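Long-range contact in folylpolyglutamate synthase/dihydrofolate synthase (Thermotoga maritima, PDB 1O5Z), which probably catalyses the ATP-dependent addition of L-glutamate to dihydropteroate and to tetrahydrofolate polyglutamates, with magnesium as cofactor: residues Y84-L98 and F132-F144. Numbering follows the deposited sequence.
Sequences YYSPHLSTFRERIRL and FFEVVTAMAFLYF
Tyr84 and Ile96 press against helix 132-144 where it packs on one face of the mixed sheet of the Mur ligase middle domain, near one edge. This is the tight part. With CG anti to the backbone N (chi1 -174°), the Tyr84 ring lies along the helix, pointing back towards its start. Tyr84 CD1 lies 3.4 Å from Ala140 CB, and Val136 CG1 sits at the ring edge. Tyr84 OH is hydrogen-bonded to Thr137 OG1 (2.7 Å). Thr137 OG1 donates its own proton to Phe133 O (2.7 Å), one turn back. Ile96 CG2 meets Tyr143 CD2 at 3.4 Å, and Ile96 CD1 reaches the backbone of Ala140. An alanine in place of Tyr84 would probably open a gap over Ala140 and leave Thr137 OG1 without its phenol partner. Towards the helix start the contact is looser, and Phe132, Phe133 and Ser86 are partly exposed. There the Phe132 ring edge covers one face of the buried Arg95 guanidinium, planes 86° apart. Arg95 NE donates to His88 ND1 (2.8 Å), in the plane of both guanidinium and imidazole. Ser86 OG, near Phe133, hydrogen-bonds an unidentified ligand. The chemistry implies a mainly apolar sheet-helix interface, with one buried hydroxyl pair tying Tyr84 to the helix.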
loop_
_atom_site.group_PDB
_atom_site.type_symbol
_atom_site.label_atom_id
_atom_site.label_comp_id
_atom_site.label_asym_id
_atom_site.label_seq_id
_atom_site.Cartn_x
_atom_site.Cartn_y
_atom_site.Cartn_z
ATOM N N TYR A 84 -9.500 -2.078 2.483
ATOM C CA TYR A 84 -9.123 -2.960 1.375
ATOM C C TYR A 84 -7.822 -2.485 0.735
ATOM O O TYR A 84 -7.780 -1.374 0.252
ATOM C CB TYR A 84 -10.239 -3.041 0.333
ATOM C CG TYR A 84 -9.912 -4.028 -0.714
ATOM C CD1 TYR A 84 -9.597 -5.332 -0.384
ATOM C CD2 TYR A 84 -9.856 -3.666 -2.041
ATOM C CE1 TYR A 84 -9.269 -6.262 -1.362
ATOM C CE2 TYR A 84 -9.514 -4.577 -3.021
ATOM C CZ TYR A 84 -9.228 -5.869 -2.683
ATOM O OH TYR A 84 -8.871 -6.760 -3.678
ATOM N N TYR A 85 -6.785 -3.331 0.799
ATOM C CA TYR A 85 -5.486 -2.997 0.249
ATOM C C TYR A 85 -5.012 -4.027 -0.750
ATOM O O TYR A 85 -5.532 -5.126 -0.817
ATOM C CB TYR A 85 -4.447 -2.860 1.351
ATOM C CG TYR A 85 -4.843 -1.931 2.483
ATOM C CD1 TYR A 85 -5.678 -2.365 3.504
ATOM C CD2 TYR A 85 -4.364 -0.624 2.549
ATOM C CE1 TYR A 85 -6.001 -1.519 4.567
ATOM C CE2 TYR A 85 -4.711 0.222 3.602
ATOM C CZ TYR A 85 -5.524 -0.229 4.596
ATOM O OH TYR A 85 -5.868 0.604 5.628
ATOM N N SER A 86 -4.009 -3.620 -1.508
ATOM C CA SER A 86 -3.268 -4.487 -2.446
ATOM C C SER A 86 -1.924 -3.829 -2.703
ATOM O O SER A 86 -1.850 -2.610 -2.717
ATOM C CB SER A 86 -3.965 -4.664 -3.797
ATOM O OG SER A 86 -4.315 -3.394 -4.360
ATOM N N PRO A 87 -0.872 -4.610 -2.881
ATOM C CA PRO A 87 -0.932 -6.061 -2.788
ATOM C C PRO A 87 -0.731 -6.405 -1.293
ATOM O O PRO A 87 -1.320 -5.746 -0.460
ATOM C CB PRO A 87 0.206 -6.495 -3.704
ATOM C CG PRO A 87 1.231 -5.332 -3.541
ATOM C CD PRO A 87 0.480 -4.121 -3.144
ATOM N N HIS A 88 0.074 -7.385 -0.917
ATOM C CA HIS A 88 0.415 -7.514 0.472
ATOM C C HIS A 88 1.878 -7.704 0.518
ATOM O O HIS A 88 2.489 -8.024 -0.496
ATOM C CB HIS A 88 -0.311 -8.696 1.141
ATOM C CG HIS A 88 0.020 -10.049 0.565
ATOM N ND1 HIS A 88 -0.811 -10.702 -0.327
ATOM C CD2 HIS A 88 1.068 -10.880 0.776
ATOM C CE1 HIS A 88 -0.290 -11.888 -0.624
ATOM N NE2 HIS A 88 0.853 -12.014 0.028
ATOM N N LEU A 89 2.413 -7.563 1.726
ATOM C CA LEU A 89 3.831 -7.677 2.000
ATOM C C LEU A 89 4.209 -9.047 2.586
ATOM O O LEU A 89 5.061 -9.757 2.050
ATOM C CB LEU A 89 4.219 -6.536 2.954
ATOM C CG LEU A 89 5.705 -6.284 3.013
ATOM C CD1 LEU A 89 6.212 -5.801 1.658
ATOM C CD2 LEU A 89 6.026 -5.314 4.131
ATOM N N SER A 90 3.548 -9.423 3.679
ATOM C CA SER A 90 3.901 -10.629 4.431
ATOM C C SER A 90 2.782 -11.654 4.425
ATOM O O SER A 90 3.042 -12.837 4.266
ATOM C CB SER A 90 4.249 -10.283 5.864
ATOM O OG SER A 90 5.339 -9.405 5.939
ATOM N N THR A 91 1.537 -11.214 4.585
ATOM C CA THR A 91 0.434 -12.129 4.531
ATOM C C THR A 91 -0.678 -11.566 3.717
ATOM O O THR A 91 -0.971 -10.394 3.766
ATOM C CB THR A 91 -0.097 -12.512 5.924
ATOM O OG1 THR A 91 -1.309 -13.257 5.739
ATOM C CG2 THR A 91 -0.526 -11.279 6.719
ATOM N N PHE A 92 -1.305 -12.447 2.956
ATOM C CA PHE A 92 -2.486 -12.140 2.183
ATOM C C PHE A 92 -3.543 -11.398 2.991
ATOM O O PHE A 92 -4.277 -10.574 2.459
ATOM C CB PHE A 92 -3.040 -13.453 1.635
ATOM C CG PHE A 92 -4.348 -13.314 0.985
ATOM C CD1 PHE A 92 -4.435 -13.093 -0.397
ATOM C CD2 PHE A 92 -5.503 -13.396 1.737
ATOM C CE1 PHE A 92 -5.686 -12.971 -1.034
ATOM C CE2 PHE A 92 -6.742 -13.272 1.142
ATOM C CZ PHE A 92 -6.839 -13.065 -0.262
ATOM N N ARG A 93 -3.613 -11.686 4.279
ATOM C CA ARG A 93 -4.641 -11.111 5.127
ATOM C C ARG A 93 -4.521 -9.569 5.412
ATOM O O ARG A 93 -5.506 -8.922 5.864
ATOM C CB ARG A 93 -4.752 -11.968 6.387
ATOM C CG ARG A 93 -5.180 -13.395 6.046
ATOM C CD ARG A 93 -4.659 -14.429 7.015
ATOM N NE ARG A 93 -4.841 -13.801 8.300
ATOM C CZ ARG A 93 -3.923 -13.442 9.142
ATOM N NH1 ARG A 93 -2.671 -13.806 8.994
ATOM N NH2 ARG A 93 -4.318 -12.767 10.201
ATOM N N GLU A 94 -3.352 -8.986 5.118
ATOM C CA GLU A 94 -3.211 -7.519 5.066
ATOM C C GLU A 94 -4.215 -6.812 4.128
ATOM O O GLU A 94 -4.507 -5.603 4.267
ATOM C CB GLU A 94 -1.803 -7.154 4.543
ATOM C CG GLU A 94 -0.659 -7.475 5.467
ATOM C CD GLU A 94 0.684 -7.468 4.761
ATOM O OE1 GLU A 94 0.846 -6.730 3.759
ATOM O OE2 GLU A 94 1.580 -8.224 5.198
ATOM N N ARG A 95 -4.711 -7.556 3.144
ATOM C CA ARG A 95 -5.523 -6.979 2.077
ATOM C C ARG A 95 -6.901 -6.613 2.552
ATOM O O ARG A 95 -7.509 -5.761 1.978
ATOM C CB ARG A 95 -5.645 -7.954 0.877
ATOM C CG ARG A 95 -4.371 -8.212 0.133
ATOM C CD ARG A 95 -4.440 -9.366 -0.777
ATOM N NE ARG A 95 -3.168 -9.574 -1.445
ATOM C CZ ARG A 95 -2.861 -9.125 -2.669
ATOM N NH1 ARG A 95 -1.647 -9.377 -3.157
ATOM N NH2 ARG A 95 -3.755 -8.464 -3.426
ATOM N N ILE A 96 -7.394 -7.295 3.589
ATOM C CA ILE A 96 -8.786 -7.124 4.069
ATOM C C ILE A 96 -8.810 -7.006 5.589
ATOM O O ILE A 96 -8.359 -7.886 6.292
ATOM C CB ILE A 96 -9.642 -8.321 3.635
ATOM C CG1 ILE A 96 -9.490 -8.570 2.126
ATOM C CG2 ILE A 96 -11.076 -8.088 3.963
ATOM C CD1 ILE A 96 -10.219 -9.796 1.667
ATOM N N ARG A 97 -9.362 -5.902 6.069
ATOM C CA ARG A 97 -9.299 -5.558 7.461
ATOM C C ARG A 97 -10.630 -5.068 7.956
ATOM O O ARG A 97 -11.430 -4.542 7.201
ATOM C CB ARG A 97 -8.243 -4.494 7.685
ATOM C CG ARG A 97 -7.024 -4.769 6.963
ATOM C CD ARG A 97 -5.875 -3.899 7.396
ATOM N NE ARG A 97 -4.765 -4.076 6.472
ATOM C CZ ARG A 97 -3.684 -3.335 6.447
ATOM N NH1 ARG A 97 -3.506 -2.349 7.327
ATOM N NH2 ARG A 97 -2.741 -3.620 5.558
ATOM N N LEU A 98 -10.859 -5.337 9.229
ATOM C CA LEU A 98 -11.979 -4.834 9.997
ATOM C C LEU A 98 -11.351 -4.081 11.168
ATOM O O LEU A 98 -10.616 -4.656 11.985
ATOM C CB LEU A 98 -12.835 -5.973 10.529
ATOM C CG LEU A 98 -14.050 -5.639 11.390
ATOM C CD1 LEU A 98 -15.049 -4.781 10.646
ATOM C CD2 LEU A 98 -14.659 -6.973 11.813
ATOM N N PHE A 132 -7.844 -12.997 -10.296
ATOM C CA PHE A 132 -7.428 -12.980 -8.904
ATOM C C PHE A 132 -7.966 -11.782 -8.152
ATOM O O PHE A 132 -8.614 -11.887 -7.080
ATOM C CB PHE A 132 -5.886 -12.963 -8.850
ATOM C CG PHE A 132 -5.339 -12.702 -7.494
ATOM C CD1 PHE A 132 -5.367 -13.701 -6.520
ATOM C CD2 PHE A 132 -4.823 -11.429 -7.157
ATOM C CE1 PHE A 132 -4.877 -13.443 -5.239
ATOM C CE2 PHE A 132 -4.342 -11.191 -5.887
ATOM C CZ PHE A 132 -4.363 -12.203 -4.933
ATOM N N PHE A 133 -7.657 -10.616 -8.689
ATOM C CA PHE A 133 -8.000 -9.353 -8.015
ATOM C C PHE A 133 -9.501 -9.141 -7.941
ATOM O O PHE A 133 -10.037 -8.619 -6.980
ATOM C CB PHE A 133 -7.335 -8.163 -8.717
ATOM C CG PHE A 133 -7.440 -6.884 -7.924
ATOM C CD1 PHE A 133 -6.791 -6.763 -6.701
ATOM C CD2 PHE A 133 -8.242 -5.844 -8.354
ATOM C CE1 PHE A 133 -6.916 -5.601 -5.956
ATOM C CE2 PHE A 133 -8.393 -4.693 -7.589
ATOM C CZ PHE A 133 -7.735 -4.569 -6.403
ATOM N N GLU A 134 -10.202 -9.550 -8.972
ATOM C CA GLU A 134 -11.639 -9.509 -8.938
ATOM C C GLU A 134 -12.173 -10.350 -7.811
ATOM O O GLU A 134 -13.028 -9.907 -7.054
ATOM C CB GLU A 134 -12.206 -9.952 -10.286
ATOM C CG GLU A 134 -11.935 -8.839 -11.318
ATOM C CD GLU A 134 -12.223 -9.217 -12.738
ATOM O OE1 GLU A 134 -12.537 -10.416 -13.037
ATOM O OE2 GLU A 134 -12.089 -8.285 -13.554
ATOM N N VAL A 135 -11.660 -11.569 -7.676
ATOM C CA VAL A 135 -12.162 -12.451 -6.617
ATOM C C VAL A 135 -11.872 -11.866 -5.213
ATOM O O VAL A 135 -12.732 -11.811 -4.356
ATOM C CB VAL A 135 -11.574 -13.844 -6.751
ATOM C CG1 VAL A 135 -11.995 -14.706 -5.541
ATOM C CG2 VAL A 135 -12.095 -14.482 -7.989
ATOM N N VAL A 136 -10.635 -11.417 -5.011
ATOM C CA VAL A 136 -10.227 -10.904 -3.714
ATOM C C VAL A 136 -11.054 -9.654 -3.357
ATOM O O VAL A 136 -11.486 -9.454 -2.216
ATOM C CB VAL A 136 -8.719 -10.601 -3.684
ATOM C CG1 VAL A 136 -8.321 -10.007 -2.309
ATOM C CG2 VAL A 136 -7.961 -11.828 -3.954
ATOM N N THR A 137 -11.265 -8.808 -4.345
ATOM C CA THR A 137 -12.037 -7.603 -4.124
ATOM C C THR A 137 -13.451 -7.937 -3.720
ATOM O O THR A 137 -14.004 -7.323 -2.828
ATOM C CB THR A 137 -12.025 -6.723 -5.397
ATOM O OG1 THR A 137 -10.673 -6.359 -5.701
ATOM C CG2 THR A 137 -12.755 -5.411 -5.151
ATOM N N ALA A 138 -14.048 -8.899 -4.401
ATOM C CA ALA A 138 -15.404 -9.313 -4.086
ATOM C C ALA A 138 -15.457 -9.950 -2.691
ATOM O O ALA A 138 -16.457 -9.798 -1.946
ATOM C CB ALA A 138 -15.906 -10.262 -5.159
ATOM N N MET A 139 -14.398 -10.698 -2.362
ATOM C CA MET A 139 -14.248 -11.229 -1.026
ATOM C C MET A 139 -14.264 -10.124 0.017
ATOM O O MET A 139 -14.945 -10.222 1.005
ATOM C CB MET A 139 -12.935 -11.949 -0.895
ATOM C CG MET A 139 -12.879 -13.316 -1.557
ATOM S SD MET A 139 -11.276 -14.164 -1.199
ATOM C CE MET A 139 -11.031 -13.670 0.551
ATOM N N ALA A 140 -13.487 -9.063 -0.200
ATOM C CA ALA A 140 -13.503 -7.946 0.713
ATOM C C ALA A 140 -14.881 -7.351 0.809
ATOM O O ALA A 140 -15.381 -7.165 1.886
ATOM C CB ALA A 140 -12.520 -6.926 0.276
ATOM N N PHE A 141 -15.510 -7.068 -0.327
ATOM C CA PHE A 141 -16.851 -6.465 -0.324
ATOM C C PHE A 141 -17.854 -7.295 0.436
ATOM O O PHE A 141 -18.673 -6.776 1.177
ATOM C CB PHE A 141 -17.382 -6.261 -1.729
ATOM C CG PHE A 141 -16.818 -5.073 -2.437
ATOM C CD1 PHE A 141 -16.387 -5.189 -3.749
ATOM C CD2 PHE A 141 -16.790 -3.816 -1.834
ATOM C CE1 PHE A 141 -15.842 -4.070 -4.452
ATOM C CE2 PHE A 141 -16.293 -2.712 -2.532
ATOM C CZ PHE A 141 -15.823 -2.849 -3.858
ATOM N N LEU A 142 -17.797 -8.594 0.224
ATOM C CA LEU A 142 -18.705 -9.523 0.895
ATOM C C LEU A 142 -18.425 -9.536 2.407
ATOM O O LEU A 142 -19.321 -9.501 3.229
ATOM C CB LEU A 142 -18.487 -10.929 0.306
ATOM C CG LEU A 142 -19.465 -11.991 0.764
ATOM C CD1 LEU A 142 -20.854 -11.484 0.615
ATOM C CD2 LEU A 142 -19.267 -13.325 0.024
ATOM N N TYR A 143 -17.146 -9.575 2.757
ATOM C CA TYR A 143 -16.741 -9.603 4.144
ATOM C C TYR A 143 -17.243 -8.341 4.876
ATOM O O TYR A 143 -17.807 -8.429 5.940
ATOM C CB TYR A 143 -15.231 -9.709 4.189
ATOM C CG TYR A 143 -14.613 -9.624 5.535
ATOM C CD1 TYR A 143 -14.651 -10.696 6.398
ATOM C CD2 TYR A 143 -13.887 -8.494 5.918
ATOM C CE1 TYR A 143 -14.040 -10.646 7.615
ATOM C CE2 TYR A 143 -13.264 -8.433 7.128
ATOM C CZ TYR A 143 -13.323 -9.522 7.970
ATOM O OH TYR A 143 -12.711 -9.491 9.187
ATOM N N PHE A 144 -17.029 -7.180 4.270
ATOM C CA PHE A 144 -17.502 -5.944 4.812
ATOM C C PHE A 144 -18.979 -5.970 5.017
ATOM O O PHE A 144 -19.444 -5.423 5.995
ATOM C CB PHE A 144 -17.131 -4.769 3.901
ATOM C CG PHE A 144 -15.671 -4.623 3.671
ATOM C CD1 PHE A 144 -14.736 -5.043 4.622
ATOM C CD2 PHE A 144 -15.207 -4.044 2.505
ATOM C CE1 PHE A 144 -13.366 -4.913 4.403
ATOM C CE2 PHE A 144 -13.841 -3.898 2.283
ATOM C CZ PHE A 144 -12.912 -4.341 3.260
#